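Local coordinates for putative membrane anchored protein (Corynebacterium diphtheriae, PDB 3LSO) that is of unknown function but is probably displayed at the cell surface as an elongated, membrane-anchored chain of beta-sandwich domains, at residues A333-E346 and N390-V404. Sequence-based numbering, arbitrary orientation.
Sequences APIRVYEIGINAPE and NESYRGFHSDTSYSV
Y338 sets an edge against one face of the Y402 ring in a T-shaped stack, centroids 4.8 Å apart and planes at 71°. The Y402 hydroxyl goes on to the backbone N of Y378. R336, bent at chi2 and chi3, stands its guanidinium nearly perpendicular to the Y402 ring (81°) and lays one face over Y402 CB, while S403 OG, in its plane at the edge, accepts from NH1 at 2.8 Å. Further along, Y393, its CG anti to the backbone N (chi1 179°), brings ring atom CE1 to 3.5 Å from G341 O. Its OH donates to E339 OE1 at 2.7 Å on the anti side, somewhat out of the carboxylate plane; T365 and W382 also hold this carboxylate. Where strand 335-343 finishes and turn 390-393 leads into strand 394-398, N343 OD1 accepts from N390 N at 2.9 Å, N390 ND2 reaches A344 O at 3.0 Å, and S392 OG accepts from A344 N; N390 OD1, closing an Asx turn, accepts from both S392 N and OG. Between the two paired regions a water links V337 O and Y338 O to S398 N; beyond I340 and F396 another joins I342 N to R394 O. Antiparallel pairing, I340 with F396 and I335 with V404, joins 335-343 to 394-398 and 403-404; on its other side, Y338 and E339 opposite Y434 form a classic beta bulge. All this is consistent with a beta sandwich, I340 and I342 packing on strand 410-417 of the other sheet.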
loop_
_atom_site.group_PDB
_atom_site.type_symbol
_atom_site.label_atom_id
_atom_site.label_comp_id
_atom_site.label_asym_id
_atom_site.label_seq_id
_atom_site.Cartn_x
_atom_site.Cartn_y
_atom_site.Cartn_z
ATOM N N ALA B 333 -36.751 -14.082 11.142
ATOM C CA ALA B 333 -37.989 -13.659 11.791
ATOM C C ALA B 333 -38.965 -14.838 11.965
ATOM O O ALA B 333 -39.041 -15.728 11.103
ATOM C CB ALA B 333 -38.627 -12.536 11.016
ATOM N N PRO B 334 -39.722 -14.855 13.076
ATOM C CA PRO B 334 -39.801 -13.879 14.146
ATOM C C PRO B 334 -38.738 -14.073 15.232
ATOM O O PRO B 334 -38.141 -15.139 15.347
ATOM C CB PRO B 334 -41.160 -14.170 14.741
ATOM C CG PRO B 334 -41.298 -15.647 14.600
ATOM C CD PRO B 334 -40.681 -15.958 13.283
ATOM N N ILE B 335 -38.502 -13.039 16.022
ATOM C CA ILE B 335 -37.656 -13.159 17.183
ATOM C C ILE B 335 -38.357 -12.392 18.294
ATOM O O ILE B 335 -39.318 -11.651 18.027
ATOM C CB ILE B 335 -36.235 -12.580 16.950
ATOM C CG1 ILE B 335 -36.292 -11.079 16.697
ATOM C CG2 ILE B 335 -35.553 -13.279 15.803
ATOM C CD1 ILE B 335 -34.923 -10.392 16.649
ATOM N N ARG B 336 -37.872 -12.571 19.526
ATOM C CA ARG B 336 -38.425 -11.903 20.707
ATOM C C ARG B 336 -37.427 -10.946 21.264
ATOM O O ARG B 336 -36.314 -11.357 21.577
ATOM C CB ARG B 336 -38.753 -12.939 21.752
ATOM C CG ARG B 336 -39.633 -14.051 21.196
ATOM C CD ARG B 336 -41.091 -13.609 21.237
ATOM N NE ARG B 336 -41.580 -13.500 22.621
ATOM C CZ ARG B 336 -42.769 -13.022 22.936
ATOM N NH1 ARG B 336 -43.580 -12.606 21.951
ATOM N NH2 ARG B 336 -43.150 -12.970 24.208
ATOM N N VAL B 337 -37.812 -9.667 21.354
ATOM C CA VAL B 337 -36.959 -8.610 21.896
ATOM C C VAL B 337 -37.760 -7.854 22.939
ATOM O O VAL B 337 -38.869 -7.388 22.671
ATOM C CB VAL B 337 -36.506 -7.605 20.794
ATOM C CG1 VAL B 337 -35.838 -6.357 21.392
ATOM C CG2 VAL B 337 -35.578 -8.257 19.775
ATOM N N TYR B 338 -37.188 -7.717 24.125
ATOM C CA TYR B 338 -37.842 -7.045 25.225
ATOM C C TYR B 338 -37.412 -5.594 25.359
ATOM O O TYR B 338 -38.249 -4.729 25.196
ATOM C CB TYR B 338 -37.577 -7.814 26.514
ATOM C CG TYR B 338 -37.723 -9.309 26.342
ATOM C CD1 TYR B 338 -38.880 -9.839 25.759
ATOM C CD2 TYR B 338 -36.713 -10.203 26.757
ATOM C CE1 TYR B 338 -39.054 -11.180 25.587
ATOM C CE2 TYR B 338 -36.888 -11.586 26.580
ATOM C CZ TYR B 338 -38.083 -12.046 25.983
ATOM O OH TYR B 338 -38.333 -13.376 25.779
ATOM N N GLU B 339 -36.147 -5.316 25.706
ATOM C CA GLU B 339 -35.661 -3.923 25.811
ATOM C C GLU B 339 -34.613 -3.626 24.799
ATOM O O GLU B 339 -33.794 -4.485 24.464
ATOM C CB GLU B 339 -34.982 -3.658 27.133
ATOM C CG GLU B 339 -35.619 -2.648 27.983
ATOM C CD GLU B 339 -34.811 -2.458 29.241
ATOM O OE1 GLU B 339 -33.547 -2.337 29.145
ATOM O OE2 GLU B 339 -35.444 -2.470 30.323
ATOM N N ILE B 340 -34.610 -2.380 24.352
ATOM C CA ILE B 340 -33.462 -1.846 23.636
ATOM C C ILE B 340 -33.282 -0.428 24.124
ATOM O O ILE B 340 -34.245 0.219 24.546
ATOM C CB ILE B 340 -33.604 -1.928 22.096
ATOM C CG1 ILE B 340 -34.731 -1.046 21.600
ATOM C CG2 ILE B 340 -33.762 -3.363 21.635
ATOM C CD1 ILE B 340 -34.624 -0.776 20.145
ATOM N N GLY B 341 -32.042 0.027 24.134
ATOM C CA GLY B 341 -31.773 1.425 24.453
ATOM C C GLY B 341 -30.341 1.747 24.135
ATOM O O GLY B 341 -29.514 0.820 24.034
ATOM N N ILE B 342 -30.045 3.040 23.956
ATOM C CA ILE B 342 -28.657 3.497 23.795
ATOM C C ILE B 342 -27.986 3.770 25.148
ATOM O O ILE B 342 -28.554 4.470 25.992
ATOM C CB ILE B 342 -28.586 4.782 22.958
ATOM C CG1 ILE B 342 -29.025 4.504 21.531
ATOM C CG2 ILE B 342 -27.156 5.375 22.981
ATOM C CD1 ILE B 342 -29.835 5.646 20.950
ATOM N N ASN B 343 -26.775 3.236 25.324
ATOM C CA ASN B 343 -25.948 3.454 26.523
ATOM C C ASN B 343 -24.703 4.239 26.128
ATOM O O ASN B 343 -23.871 3.772 25.340
ATOM C CB ASN B 343 -25.529 2.113 27.141
ATOM C CG ASN B 343 -24.762 2.269 28.473
ATOM O OD1 ASN B 343 -25.307 2.744 29.461
ATOM N ND2 ASN B 343 -23.523 1.825 28.504
ATOM N N ALA B 344 -24.559 5.430 26.684
ATOM C CA ALA B 344 -23.561 6.363 26.187
ATOM C C ALA B 344 -22.258 6.203 26.942
ATOM O O ALA B 344 -22.265 5.694 28.058
ATOM C CB ALA B 344 -24.101 7.779 26.329
ATOM N N PRO B 345 -21.134 6.645 26.364
ATOM C CA PRO B 345 -19.940 6.699 27.166
ATOM C C PRO B 345 -20.251 7.310 28.502
ATOM O O PRO B 345 -21.129 8.166 28.629
ATOM C CB PRO B 345 -19.061 7.668 26.404
ATOM C CG PRO B 345 -19.426 7.451 25.013
ATOM C CD PRO B 345 -20.899 7.187 25.019
ATOM N N GLU B 346 -19.524 6.862 29.504
ATOM C CA GLU B 346 -19.602 7.427 30.834
ATOM C C GLU B 346 -19.386 8.954 30.763
ATOM O O GLU B 346 -18.490 9.429 30.069
ATOM C CB GLU B 346 -18.524 6.746 31.687
ATOM C CG GLU B 346 -18.808 6.634 33.182
ATOM C CD GLU B 346 -17.519 6.331 34.004
ATOM O OE1 GLU B 346 -16.762 5.364 33.662
ATOM O OE2 GLU B 346 -17.270 7.061 35.001
ATOM N N ASN B 390 -25.313 2.689 32.396
ATOM C CA ASN B 390 -25.090 3.833 33.273
ATOM C C ASN B 390 -26.255 4.832 33.219
ATOM O O ASN B 390 -27.280 4.563 32.592
ATOM C CB ASN B 390 -23.750 4.501 32.953
ATOM C CG ASN B 390 -23.666 4.966 31.516
ATOM O OD1 ASN B 390 -24.569 5.674 31.014
ATOM N ND2 ASN B 390 -22.591 4.572 30.832
ATOM N N GLU B 391 -26.087 5.987 33.864
ATOM C CA GLU B 391 -27.158 6.985 33.980
ATOM C C GLU B 391 -27.738 7.449 32.640
ATOM O O GLU B 391 -28.844 7.952 32.592
ATOM C CB GLU B 391 -26.679 8.199 34.794
ATOM C CG GLU B 391 -26.259 7.860 36.245
ATOM C CD GLU B 391 -25.218 8.866 36.877
ATOM O OE1 GLU B 391 -24.347 9.439 36.152
ATOM O OE2 GLU B 391 -25.268 9.061 38.128
ATOM N N SER B 392 -26.999 7.291 31.552
ATOM C CA SER B 392 -27.472 7.761 30.261
ATOM C C SER B 392 -28.492 6.819 29.621
ATOM O O SER B 392 -29.211 7.202 28.720
ATOM C CB SER B 392 -26.296 7.921 29.311
ATOM O OG SER B 392 -25.696 6.663 29.007
ATOM N N TYR B 393 -28.536 5.573 30.062
ATOM C CA TYR B 393 -29.316 4.572 29.372
ATOM C C TYR B 393 -30.779 4.772 29.653
ATOM O O TYR B 393 -31.157 5.047 30.818
ATOM C CB TYR B 393 -28.920 3.204 29.877
ATOM C CG TYR B 393 -29.675 2.069 29.265
ATOM C CD1 TYR B 393 -29.279 1.535 28.039
ATOM C CD2 TYR B 393 -30.762 1.493 29.928
ATOM C CE1 TYR B 393 -29.951 0.460 27.482
ATOM C CE2 TYR B 393 -31.448 0.422 29.372
ATOM C CZ TYR B 393 -31.032 -0.091 28.153
ATOM O OH TYR B 393 -31.685 -1.150 27.590
ATOM N N ARG B 394 -31.589 4.620 28.605
ATOM C CA ARG B 394 -33.021 4.631 28.720
ATOM C C ARG B 394 -33.491 3.489 27.866
ATOM O O ARG B 394 -33.274 3.511 26.645
ATOM C CB ARG B 394 -33.611 5.912 28.164
ATOM C CG ARG B 394 -33.156 7.194 28.862
ATOM C CD ARG B 394 -33.712 7.291 30.258
ATOM N NE ARG B 394 -33.380 8.568 30.843
ATOM C CZ ARG B 394 -32.223 8.850 31.435
ATOM N NH1 ARG B 394 -31.251 7.932 31.519
ATOM N NH2 ARG B 394 -32.042 10.069 31.934
ATOM N N GLY B 395 -34.144 2.499 28.499
ATOM C CA GLY B 395 -34.581 1.280 27.817
ATOM C C GLY B 395 -36.078 1.164 27.580
ATOM O O GLY B 395 -36.890 1.338 28.495
ATOM N N PHE B 396 -36.429 0.809 26.357
ATOM C CA PHE B 396 -37.793 0.897 25.862
ATOM C C PHE B 396 -38.371 -0.458 25.568
ATOM O O PHE B 396 -37.667 -1.337 25.069
ATOM C CB PHE B 396 -37.773 1.684 24.562
ATOM C CG PHE B 396 -37.391 3.134 24.737
ATOM C CD1 PHE B 396 -38.383 4.117 24.900
ATOM C CD2 PHE B 396 -36.042 3.521 24.712
ATOM C CE1 PHE B 396 -38.033 5.467 25.045
ATOM C CE2 PHE B 396 -35.678 4.861 24.848
ATOM C CZ PHE B 396 -36.677 5.852 25.011
ATOM N N HIS B 397 -39.647 -0.642 25.864
ATOM C CA HIS B 397 -40.309 -1.900 25.601
ATOM C C HIS B 397 -41.476 -1.655 24.671
ATOM O O HIS B 397 -42.216 -0.702 24.834
ATOM C CB HIS B 397 -40.863 -2.477 26.894
ATOM C CG HIS B 397 -39.830 -3.025 27.824
ATOM N ND1 HIS B 397 -38.930 -2.218 28.477
ATOM C CD2 HIS B 397 -39.592 -4.283 28.262
ATOM C CE1 HIS B 397 -38.163 -2.958 29.254
ATOM N NE2 HIS B 397 -38.548 -4.213 29.146
ATOM N N SER B 398 -41.672 -2.529 23.705
ATOM C CA SER B 398 -42.803 -2.389 22.811
ATOM C C SER B 398 -44.098 -2.402 23.614
ATOM O O SER B 398 -44.223 -3.124 24.609
ATOM C CB SER B 398 -42.799 -3.543 21.830
ATOM O OG SER B 398 -44.038 -3.599 21.149
ATOM N N ASP B 399 -45.074 -1.612 23.198
ATOM C CA ASP B 399 -46.355 -1.647 23.895
ATOM C C ASP B 399 -47.349 -2.568 23.208
ATOM O O ASP B 399 -48.539 -2.519 23.477
ATOM C CB ASP B 399 -46.924 -0.242 24.116
ATOM C CG ASP B 399 -47.241 0.493 22.809
ATOM O OD1 ASP B 399 -46.825 0.039 21.704
ATOM O OD2 ASP B 399 -47.913 1.548 22.892
ATOM N N THR B 400 -46.856 -3.404 22.310
ATOM C CA THR B 400 -47.638 -4.533 21.776
ATOM C C THR B 400 -46.837 -5.784 22.115
ATOM O O THR B 400 -46.086 -5.794 23.093
ATOM C CB THR B 400 -47.825 -4.426 20.262
ATOM O OG1 THR B 400 -46.539 -4.192 19.673
ATOM C CG2 THR B 400 -48.732 -3.253 19.917
ATOM N N SER B 401 -46.955 -6.830 21.317
ATOM C CA SER B 401 -46.192 -8.020 21.586
ATOM C C SER B 401 -44.698 -7.762 21.476
ATOM O O SER B 401 -44.252 -6.912 20.692
ATOM C CB SER B 401 -46.582 -9.132 20.621
ATOM O OG SER B 401 -45.723 -10.252 20.786
ATOM N N TYR B 402 -43.938 -8.526 22.256
ATOM C CA TYR B 402 -42.481 -8.569 22.169
ATOM C C TYR B 402 -41.987 -9.300 20.909
ATOM O O TYR B 402 -40.766 -9.492 20.725
ATOM C CB TYR B 402 -41.893 -9.295 23.392
ATOM C CG TYR B 402 -41.815 -8.498 24.683
ATOM C CD1 TYR B 402 -41.484 -7.158 24.669
ATOM C CD2 TYR B 402 -42.059 -9.098 25.916
ATOM C CE1 TYR B 402 -41.393 -6.429 25.824
ATOM C CE2 TYR B 402 -41.958 -8.374 27.076
ATOM C CZ TYR B 402 -41.630 -7.030 27.018
ATOM O OH TYR B 402 -41.510 -6.260 28.163
ATOM N N SER B 403 -42.897 -9.741 20.058
ATOM C CA SER B 403 -42.450 -10.402 18.854
ATOM C C SER B 403 -42.059 -9.406 17.763
ATOM O O SER B 403 -42.803 -8.480 17.438
ATOM C CB SER B 403 -43.499 -11.401 18.361
ATOM O OG SER B 403 -43.419 -12.593 19.128
ATOM N N VAL B 404 -40.877 -9.613 17.198
ATOM C CA VAL B 404 -40.438 -8.870 16.041
ATOM C C VAL B 404 -40.825 -9.721 14.862
ATOM O O VAL B 404 -40.327 -10.826 14.694
ATOM C CB VAL B 404 -38.946 -8.653 16.115
ATOM C CG1 VAL B 404 -38.417 -7.943 14.849
ATOM C CG2 VAL B 404 -38.629 -7.865 17.379
HETATM O O HOH W 1 -39.864 -4.636 23.212
HETATM O O HOH W 2 -31.816 5.187 24.664
#